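PDB 7JQY: Cif-like 1 from Burkholderia cenocepacia, which probably hydrolyses epoxides, being a Cif-like member of the alpha/beta hydrolase family that forms octamers. Local coordinates for residues 129-132 against 133-137; 148-151 against 152-155; 20-23 against 24-28; 60-63 against 64-67. The protein carries 1 engineered substitution. All coordinates share one frame; numbering follows the deposited sequence.

Contact 1. Residues 129-132 against 133-137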
# COMPACT_ATOMS: atom_id res chain seq x y z
N ALA B 129 -0.49 -40.18 -3.35
CA ALA B 129 -0.91 -41.36 -4.08
C ALA B 129 -0.04 -42.57 -3.74
O ALA B 129 -0.55 -43.69 -3.60
CB ALA B 129 -0.90 -41.10 -5.59
N TYR B 130 1.27 -42.36 -3.61
CA TYR B 130 2.15 -43.46 -3.23
C TYR B 130 1.84 -43.95 -1.82
O TYR B 130 1.74 -45.16 -1.58
CB TYR B 130 3.62 -43.05 -3.34
CG TYR B 130 4.54 -44.07 -2.70
CD1 TYR B 130 4.74 -45.31 -3.28
CD2 TYR B 130 5.17 -43.80 -1.49
CE1 TYR B 130 5.57 -46.25 -2.69
CE2 TYR B 130 5.99 -44.73 -0.89
CZ TYR B 130 6.19 -45.96 -1.50
OH TYR B 130 7.01 -46.88 -0.90
N ALA B 131 1.68 -43.02 -0.88
CA ALA B 131 1.34 -43.39 0.49
C ALA B 131 0.00 -44.10 0.56
O ALA B 131 -0.20 -44.96 1.42
CB ALA B 131 1.34 -42.15 1.39
N TYR B 132 -0.92 -43.76 -0.33
CA TYR B 132 -2.18 -44.50 -0.42
C TYR B 132 -1.92 -45.95 -0.81
O TYR B 132 -2.40 -46.87 -0.14
CB TYR B 132 -3.10 -43.81 -1.44
CG TYR B 132 -4.58 -44.16 -1.35
CD1 TYR B 132 -5.02 -45.44 -1.01
CD2 TYR B 132 -5.55 -43.19 -1.63
CE1 TYR B 132 -6.38 -45.74 -0.94
CE2 TYR B 132 -6.90 -43.49 -1.56
CZ TYR B 132 -7.30 -44.76 -1.22
OH TYR B 132 -8.65 -45.04 -1.16
N ALA B 133 -1.13 -46.16 -1.87
CA ALA B 133 -0.85 -47.52 -2.32
C ALA B 133 -0.01 -48.29 -1.31
O ALA B 133 -0.19 -49.51 -1.16
CB ALA B 133 -0.14 -47.49 -3.67
N ALA B 134 0.87 -47.61 -0.58
CA ALA B 134 1.71 -48.32 0.38
C ALA B 134 0.90 -48.78 1.59
O ALA B 134 1.14 -49.87 2.12
CB ALA B 134 2.87 -47.43 0.83
N GLN B 135 -0.07 -47.97 2.02
CA GLN B 135 -0.85 -48.30 3.21
C GLN B 135 -2.02 -49.24 2.92
O GLN B 135 -2.39 -50.03 3.79
CB GLN B 135 -1.38 -47.02 3.87
CG GLN B 135 -0.36 -46.34 4.77
CD GLN B 135 -0.73 -44.91 5.07
OE1 GLN B 135 -0.73 -44.48 6.23
NE2 GLN B 135 -1.04 -44.15 4.03
N TRP B 136 -2.62 -49.17 1.74
CA TRP B 136 -3.76 -50.02 1.39
C TRP B 136 -3.56 -50.56 -0.02
O TRP B 136 -4.32 -50.25 -0.95
CB TRP B 136 -5.08 -49.24 1.52
CG TRP B 136 -5.21 -48.62 2.88
CD1 TRP B 136 -5.60 -49.25 4.02
CD2 TRP B 136 -4.90 -47.27 3.25
NE1 TRP B 136 -5.56 -48.38 5.08
CE2 TRP B 136 -5.14 -47.15 4.63
CE3 TRP B 136 -4.46 -46.15 2.54
CZ2 TRP B 136 -4.95 -45.96 5.32
CZ3 TRP B 136 -4.27 -44.96 3.23
CH2 TRP B 136 -4.51 -44.88 4.61
N PRO B 137 -2.57 -51.43 -0.21
CA PRO B 137 -2.22 -51.89 -1.57
C PRO B 137 -3.33 -52.65 -2.28
O PRO B 137 -3.43 -52.57 -3.51
CB PRO B 137 -0.99 -52.78 -1.34
CG PRO B 137 -0.56 -52.55 0.08
CD PRO B 137 -1.76 -52.10 0.83
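Trp136 turns the edge of its indole toward the face of the Tyr132 ring in an offset edge-to-face pair, with the planes at 84° and the centroids of the two six-membered rings 5.6 Å apart. CE3 of Trp136 leads, 3.7 Å from CD1 of Tyr132. One face of the indole carries CB of its neighbour Gln135, and Arg106 adds a cation-pi contact. One turn earlier, CB of Ala134 lies over one face of the Tyr130 ring, 4.3 Å from CZ of Tyr130, while Phe238 meets that ring edge-to-face. These residues form the last turns of helix 124-135, the crossover helix of a beta-alpha-beta unit with strands 117-122 and 140-146, which in alpha/beta hydrolases follows the nucleophile elbow.

The residue types follow the helix's surroundings. Ala131 faces helix 98-111, where a methyl group suits close approach to Ala102, and Ala133, on the side of strand 140-146, packs on Ile140. Tyr132 has CG anti to its backbone N (chi1 -161°), which directs the ring toward Ile105 and Ile140 and puts its face before the indole. Trp136 is the first residue to leave helical backbone angles, yet N of Trp136 still donates to O of Tyr132 at 3.0 Å, closing the final turn.

Gln135 puts its backbone N and its side-chain amide on a single acceptor. N of Gln135 reaches O of Ala131 at 3.1 Å, and the side chain, extended beyond CG, lies back along the helix so that NE2 of Gln135 donates to the same O of Ala131 at 2.9 Å, the two donors approaching from opposite faces of the carbonyl plane.

Contact 2. Residues 148-151 against 152-155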
# COMPACT_ATOMS: atom_id res chain seq x y z
N VAL B 148 7.28 -35.86 -10.68
CA VAL B 148 8.10 -35.55 -9.50
C VAL B 148 8.49 -36.83 -8.78
O VAL B 148 7.66 -37.76 -8.67
CB VAL B 148 7.33 -34.60 -8.56
CG1 VAL B 148 8.13 -34.29 -7.29
CG2 VAL B 148 6.98 -33.31 -9.28
N PRO B 149 9.72 -36.95 -8.28
CA PRO B 149 10.07 -38.09 -7.42
C PRO B 149 9.51 -37.92 -6.01
O PRO B 149 9.32 -36.81 -5.53
CB PRO B 149 11.59 -38.06 -7.39
CG PRO B 149 11.91 -36.59 -7.58
CD PRO B 149 10.88 -36.08 -8.55
N VAL B 150 9.27 -39.05 -5.35
CA VAL B 150 8.71 -39.01 -4.00
C VAL B 150 9.84 -39.09 -2.98
O VAL B 150 10.93 -39.58 -3.31
CB VAL B 150 7.66 -40.12 -3.77
CG1 VAL B 150 6.64 -40.15 -4.89
CG2 VAL B 150 8.32 -41.48 -3.61
N PRO B 151 9.65 -38.58 -1.77
CA PRO B 151 10.71 -38.67 -0.76
C PRO B 151 11.09 -40.11 -0.46
O PRO B 151 10.28 -41.04 -0.58
CB PRO B 151 10.10 -37.99 0.47
CG PRO B 151 9.01 -37.10 -0.09
CD PRO B 151 8.48 -37.80 -1.30
N GLY B 152 12.35 -40.30 -0.07
CA GLY B 152 12.90 -41.59 0.26
C GLY B 152 13.64 -42.26 -0.88
O GLY B 152 14.52 -43.09 -0.62
N THR B 153 13.32 -41.92 -2.12
CA THR B 153 14.03 -42.52 -3.24
C THR B 153 15.41 -41.87 -3.39
O THR B 153 15.66 -40.78 -2.88
CB THR B 153 13.22 -42.39 -4.53
OG1 THR B 153 13.06 -41.00 -4.88
CG2 THR B 153 11.86 -43.03 -4.35
N ARG B 154 16.30 -42.54 -4.13
CA ARG B 154 17.62 -41.94 -4.31
C ARG B 154 17.57 -40.80 -5.31
O ARG B 154 18.33 -39.84 -5.18
CB ARG B 154 18.67 -42.98 -4.71
CG ARG B 154 18.23 -44.03 -5.70
CD ARG B 154 19.08 -45.28 -5.53
NE ARG B 154 19.35 -45.94 -6.80
CZ ARG B 154 20.37 -45.65 -7.59
NH1 ARG B 154 20.54 -46.32 -8.73
NH2 ARG B 154 21.23 -44.70 -7.25
N ILE B 155 16.62 -40.84 -6.25
CA ILE B 155 16.40 -39.68 -7.10
C ILE B 155 16.05 -38.47 -6.24
O ILE B 155 16.52 -37.36 -6.48
CB ILE B 155 15.29 -39.97 -8.13
CG1 ILE B 155 15.62 -41.22 -8.94
CG2 ILE B 155 15.08 -38.77 -9.04
CD1 ILE B 155 16.78 -41.05 -9.93
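Thr153 bends its hydroxyl back across the turn to Val150: OG1 of Thr153 donates to the carbonyl O of Val150 at 3.0 Å, nearly along the C=O axis. With chi1 at 64°, OG1 stands between the backbone N and the carbonyl carbon of Thr153, a position from which it can also accept from N of Trp156. The same rotation sets the methyl group beside the backbone N, where CG2 of Thr153 meets CG2 of Val150 at 3.9 Å, the two side chains crossing at about a right angle. A branched residue bearing both a hydroxyl and a methyl thus serves polar and apolar neighbours together.

Farther out, chi1 of -55° sets CG1 of Ile155 beside the backbone N and leaves CG2 opposite that N, where CG2 of Ile155 packs on CB of Pro149 at 3.9 Å. Met266 of helix 262-268 touches Pro149, Val150, Thr153 and Ile155 alike.

Pro151 and Gly152 occupy the middle of the bend. Proline suits the first of these places by its fixed phi, and glycine the second, where phi is positive (96°) and the carbonyl O of Pro151 stands close by. The result is a type II beta turn running straight into a threonine N-cap, the start of helix 154-161.

Contact 3. Residues 20-23 against 24-28; sequences AGFE and RRFSR
Phe26 lays its ring over that of Phe22 in an offset stack, centroids 4.2 Å apart and planes inclined by 21°. Followed outward, Phe26 begins with CB, which lies 3.6 Å from CE1 of Phe22. CG of Phe26 comes next, 3.7 Å from CZ of Phe22. CD2 then stands over the centre of the Phe22 ring, and O of Phe22 lies in the plane of the Phe26 ring, 3.5 Å from CD2 of Phe26. Beyond it, CE2 of Phe26 reaches CE2 of Phe22 at 3.7 Å, and the side chain as a whole also touches Met68 of helix 68-73 and, across the interface, Met13 of the second subunit. Phe22 offers its face because CG lies anti to the backbone N (chi1 -168°), whereas Phe26 has CG beside its own N. The side chains cross at about a right angle while the rings overlap.

The backbone brings the same two residues together. O of Phe22 accepts from N of Arg25 at 3.1 Å and from N of Phe26 at 3.2 Å, the former from above the carbonyl plane. Gly21, with its positive phi, suits the entry to this short turn, and the charged Glu23, Arg24 and Arg25 suit its exposed side.

The two phenylalanines bury themselves against helix 68-73. The chain then continues into strand 26-32, outermost in the sheet of this chain, where Ser27 forms backbone hydrogen bonds with Thr42 of strand 37-43 and its OG is hydrogen-bonded to N of Gly12 of the second subunit.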
# COMPACT_ATOMS: atom_id res chain seq x y z
N ALA B 20 -14.45 -27.18 -23.99
CA ALA B 20 -15.86 -27.03 -24.32
C ALA B 20 -16.69 -28.17 -23.75
O ALA B 20 -16.29 -29.34 -23.81
CB ALA B 20 -16.04 -26.96 -25.83
N GLY B 21 -17.84 -27.83 -23.15
CA GLY B 21 -18.74 -28.83 -22.60
C GLY B 21 -18.42 -29.30 -21.20
O GLY B 21 -19.19 -30.08 -20.64
N PHE B 22 -17.30 -28.87 -20.63
CA PHE B 22 -16.92 -29.32 -19.29
C PHE B 22 -18.00 -28.97 -18.26
O PHE B 22 -18.26 -29.76 -17.34
CB PHE B 22 -15.58 -28.70 -18.90
CG PHE B 22 -14.95 -29.31 -17.67
CD1 PHE B 22 -15.38 -28.96 -16.40
CD2 PHE B 22 -13.89 -30.21 -17.79
CE1 PHE B 22 -14.80 -29.50 -15.27
CE2 PHE B 22 -13.30 -30.76 -16.66
CZ PHE B 22 -13.76 -30.41 -15.41
N GLU B 23 -18.63 -27.80 -18.39
CA GLU B 23 -19.55 -27.31 -17.35
C GLU B 23 -20.76 -28.22 -17.17
O GLU B 23 -21.24 -28.39 -16.05
CB GLU B 23 -20.01 -25.89 -17.67
CG GLU B 23 -19.02 -24.81 -17.30
CD GLU B 23 -18.03 -24.52 -18.42
OE1 GLU B 23 -17.98 -25.29 -19.41
OE2 GLU B 23 -17.31 -23.50 -18.31
N ARG B 24 -21.26 -28.79 -18.26
CA ARG B 24 -22.47 -29.60 -18.21
C ARG B 24 -22.17 -31.01 -17.74
O ARG B 24 -23.09 -31.76 -17.41
CB ARG B 24 -23.13 -29.64 -19.59
CG ARG B 24 -23.68 -28.31 -19.98
CD ARG B 24 -25.04 -28.14 -19.34
NE ARG B 24 -25.27 -26.78 -18.87
CZ ARG B 24 -25.03 -26.34 -17.64
NH1 ARG B 24 -24.53 -27.15 -16.71
NH2 ARG B 24 -25.29 -25.08 -17.33
N ARG B 25 -20.90 -31.39 -17.71
CA ARG B 25 -20.54 -32.76 -17.34
C ARG B 25 -19.90 -33.01 -15.97
O ARG B 25 -19.87 -34.15 -15.52
CB ARG B 25 -19.65 -33.38 -18.43
CG ARG B 25 -20.36 -33.61 -19.76
CD ARG B 25 -19.43 -34.24 -20.78
NE ARG B 25 -18.83 -35.48 -20.28
CZ ARG B 25 -19.38 -36.68 -20.42
NH1 ARG B 25 -18.76 -37.75 -19.93
NH2 ARG B 25 -20.54 -36.82 -21.04
N PHE B 26 -19.40 -31.97 -15.31
CA PHE B 26 -18.77 -32.20 -14.02
C PHE B 26 -19.47 -31.34 -12.99
O PHE B 26 -20.14 -30.37 -13.33
CB PHE B 26 -17.26 -31.92 -14.09
CG PHE B 26 -16.54 -32.86 -15.01
CD1 PHE B 26 -15.98 -34.03 -14.52
CD2 PHE B 26 -16.43 -32.59 -16.36
CE1 PHE B 26 -15.32 -34.90 -15.36
CE2 PHE B 26 -15.77 -33.46 -17.20
CZ PHE B 26 -15.21 -34.61 -16.71
N SER B 27 -19.29 -31.70 -11.73
CA SER B 27 -19.98 -31.04 -10.64
C SER B 27 -19.01 -30.83 -9.50
O SER B 27 -18.14 -31.67 -9.24
CB SER B 27 -21.18 -31.85 -10.15
OG SER B 27 -22.08 -32.10 -11.21
N ARG B 28 -19.19 -29.72 -8.79
CA ARG B 28 -18.41 -29.44 -7.60
C ARG B 28 -19.15 -30.02 -6.41
O ARG B 28 -20.35 -29.81 -6.26
CB ARG B 28 -18.19 -27.94 -7.42
CG ARG B 28 -17.50 -27.26 -8.60
CD ARG B 28 -17.25 -25.81 -8.31
NE ARG B 28 -16.92 -25.64 -6.90
CZ ARG B 28 -16.99 -24.49 -6.25
NH1 ARG B 28 -17.37 -23.39 -6.88
NH2 ARG B 28 -16.68 -24.44 -4.97

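Contact 4. Residues 60-63 against 64-67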
# COMPACT_ATOMS: atom_id res chain seq x y z
N THR B 60 -4.53 -27.01 -8.10
CA THR B 60 -5.81 -27.48 -7.61
C THR B 60 -6.27 -28.57 -8.56
O THR B 60 -5.55 -28.93 -9.50
CB THR B 60 -6.85 -26.35 -7.55
OG1 THR B 60 -7.08 -25.89 -8.88
CG2 THR B 60 -6.39 -25.20 -6.66
N TRP B 61 -7.50 -29.05 -8.35
CA TRP B 61 -8.11 -29.98 -9.30
C TRP B 61 -8.06 -29.46 -10.73
O TRP B 61 -8.04 -30.25 -11.68
CB TRP B 61 -9.57 -30.25 -8.90
CG TRP B 61 -10.48 -29.11 -9.23
CD1 TRP B 61 -10.85 -28.09 -8.40
CD2 TRP B 61 -11.11 -28.85 -10.50
NE1 TRP B 61 -11.66 -27.21 -9.07
CE2 TRP B 61 -11.85 -27.65 -10.35
CE3 TRP B 61 -11.12 -29.51 -11.73
CZ2 TRP B 61 -12.59 -27.11 -11.40
CZ3 TRP B 61 -11.87 -28.96 -12.77
CH2 TRP B 61 -12.59 -27.77 -12.59
N TYR B 62 -8.05 -28.14 -10.89
CA TYR B 62 -8.16 -27.52 -12.21
C TYR B 62 -7.06 -27.98 -13.16
O TYR B 62 -7.19 -27.81 -14.38
CB TYR B 62 -8.15 -25.99 -12.05
CG TYR B 62 -8.28 -25.17 -13.32
CD1 TYR B 62 -9.51 -24.95 -13.92
CD2 TYR B 62 -7.15 -24.59 -13.92
CE1 TYR B 62 -9.63 -24.17 -15.07
CE2 TYR B 62 -7.26 -23.82 -15.06
CZ TYR B 62 -8.50 -23.62 -15.64
OH TYR B 62 -8.61 -22.85 -16.79
N THR B 63 -5.97 -28.54 -12.64
CA THR B 63 -4.89 -28.98 -13.52
C THR B 63 -5.28 -30.18 -14.37
O THR B 63 -4.67 -30.40 -15.42
CB THR B 63 -3.62 -29.28 -12.71
OG1 THR B 63 -2.50 -29.31 -13.59
CG2 THR B 63 -3.71 -30.60 -11.97
N TRP B 64 -6.31 -30.93 -13.99
CA TRP B 64 -6.78 -32.10 -14.72
C TRP B 64 -7.87 -31.77 -15.73
O TRP B 64 -8.52 -32.69 -16.23
CB TRP B 64 -7.29 -33.16 -13.74
CG TRP B 64 -6.29 -33.52 -12.69
CD1 TRP B 64 -6.29 -33.14 -11.39
CD2 TRP B 64 -5.12 -34.33 -12.87
NE1 TRP B 64 -5.21 -33.66 -10.74
CE2 TRP B 64 -4.47 -34.39 -11.62
CE3 TRP B 64 -4.55 -35.00 -13.96
CZ2 TRP B 64 -3.28 -35.10 -11.43
CZ3 TRP B 64 -3.37 -35.71 -13.77
CH2 TRP B 64 -2.74 -35.75 -12.52
N ARG B 65 -8.08 -30.48 -16.02
CA ARG B 65 -9.24 -30.07 -16.81
C ARG B 65 -9.26 -30.70 -18.20
O ARG B 65 -10.35 -30.96 -18.73
CB ARG B 65 -9.26 -28.55 -16.93
CG ARG B 65 -8.07 -27.99 -17.67
CD ARG B 65 -7.92 -26.51 -17.38
NE ARG B 65 -6.72 -25.98 -18.01
CZ ARG B 65 -5.51 -26.02 -17.47
NH1 ARG B 65 -5.35 -26.57 -16.27
NH2 ARG B 65 -4.47 -25.51 -18.13
N HIS B 66 -8.09 -30.96 -18.79
CA HIS B 66 -8.02 -31.54 -20.12
C HIS B 66 -7.94 -33.05 -20.10
O HIS B 66 -7.98 -33.66 -21.17
CB HIS B 66 -6.81 -30.99 -20.89
CG HIS B 66 -6.86 -29.51 -21.13
ND1 HIS B 66 -7.86 -28.92 -21.87
CD2 HIS B 66 -6.05 -28.51 -20.71
CE1 HIS B 66 -7.65 -27.62 -21.91
NE2 HIS B 66 -6.56 -27.34 -21.22
N VAL B 67 -7.85 -33.66 -18.92
CA VAL B 67 -7.76 -35.10 -18.80
C VAL B 67 -9.09 -35.72 -18.37
O VAL B 67 -9.48 -36.76 -18.89
CB VAL B 67 -6.63 -35.46 -17.81
CG1 VAL B 67 -6.67 -36.94 -17.46
CG2 VAL B 67 -5.27 -35.10 -18.41
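Arg65 runs its side chain across one face of the Tyr62 ring, and here the packing is close. CD of Arg65 lies 3.6 Å from the centroid of the Tyr62 ring in a CH-pi contact, and the guanidinium follows nearly parallel to the ring, the planes 9° apart, with CE2 of Tyr62 over its face. Arg65 CG sits between the backbone N and the carbonyl carbon (chi1 63°), which folds the chain back over the tyrosine. NH1 of Arg65 can then donate to O of Tyr62 at 2.9 Å, while backbone N of Arg65 reaches that O of Tyr62 at 3.3 Å from the opposite face of the carbonyl plane. Arginine suits this buried place because further N-H bonds are used: NH2 forms a salt bridge with Asp288 and NH1 also bonds to OH of Tyr211, while OH of Tyr62 bonds to Asp207.

A second tight point is CG2 of Thr63 above the five-membered ring of Trp64, 3.7 Å from its centroid. Partly exposed Trp61 is looser toward residues 64-67: its indole makes no close contact there, meeting His39 and Met13 of the second subunit instead, although O of Trp61 accepts from N of Trp64 at 3.0 Å. Residues 61-63 form a short 3-10 segment opened by an ST turn, OG1 of Thr60 accepting from N of Tyr62.

Residues 60-67 lie in the loop between strand 50-54 and helix 68-73. Helix 205-215 covers Thr60 and Tyr62, strand 77-82 meets Trp61 at Ala80, and helix 291-303 receives Val67.

Along the chain the order is contact 3, contact 4, contact 1, contact 2, all around one eight-stranded mixed sheet. Contacts 3 and 4 lie on the same side of the chain's centre, about 12 Å apart between centres, and touch where CZ of Phe22 meets CZ3 of Trp61 at 3.6 Å; the short helix 22-25 that leads into outer strand 26-32 thus packs on the loop before helix 68-73. Contact 1, ending helix 124-135, precedes strand 140-146 and contact 2 follows it, their centres about 15 Å apart. Contact 4 lies across the chain's centre from both, about 22 and 24 Å away between centres. Contact 3 also meets a second subunit, so this end of the fold takes part in a subunit interface of the octamer.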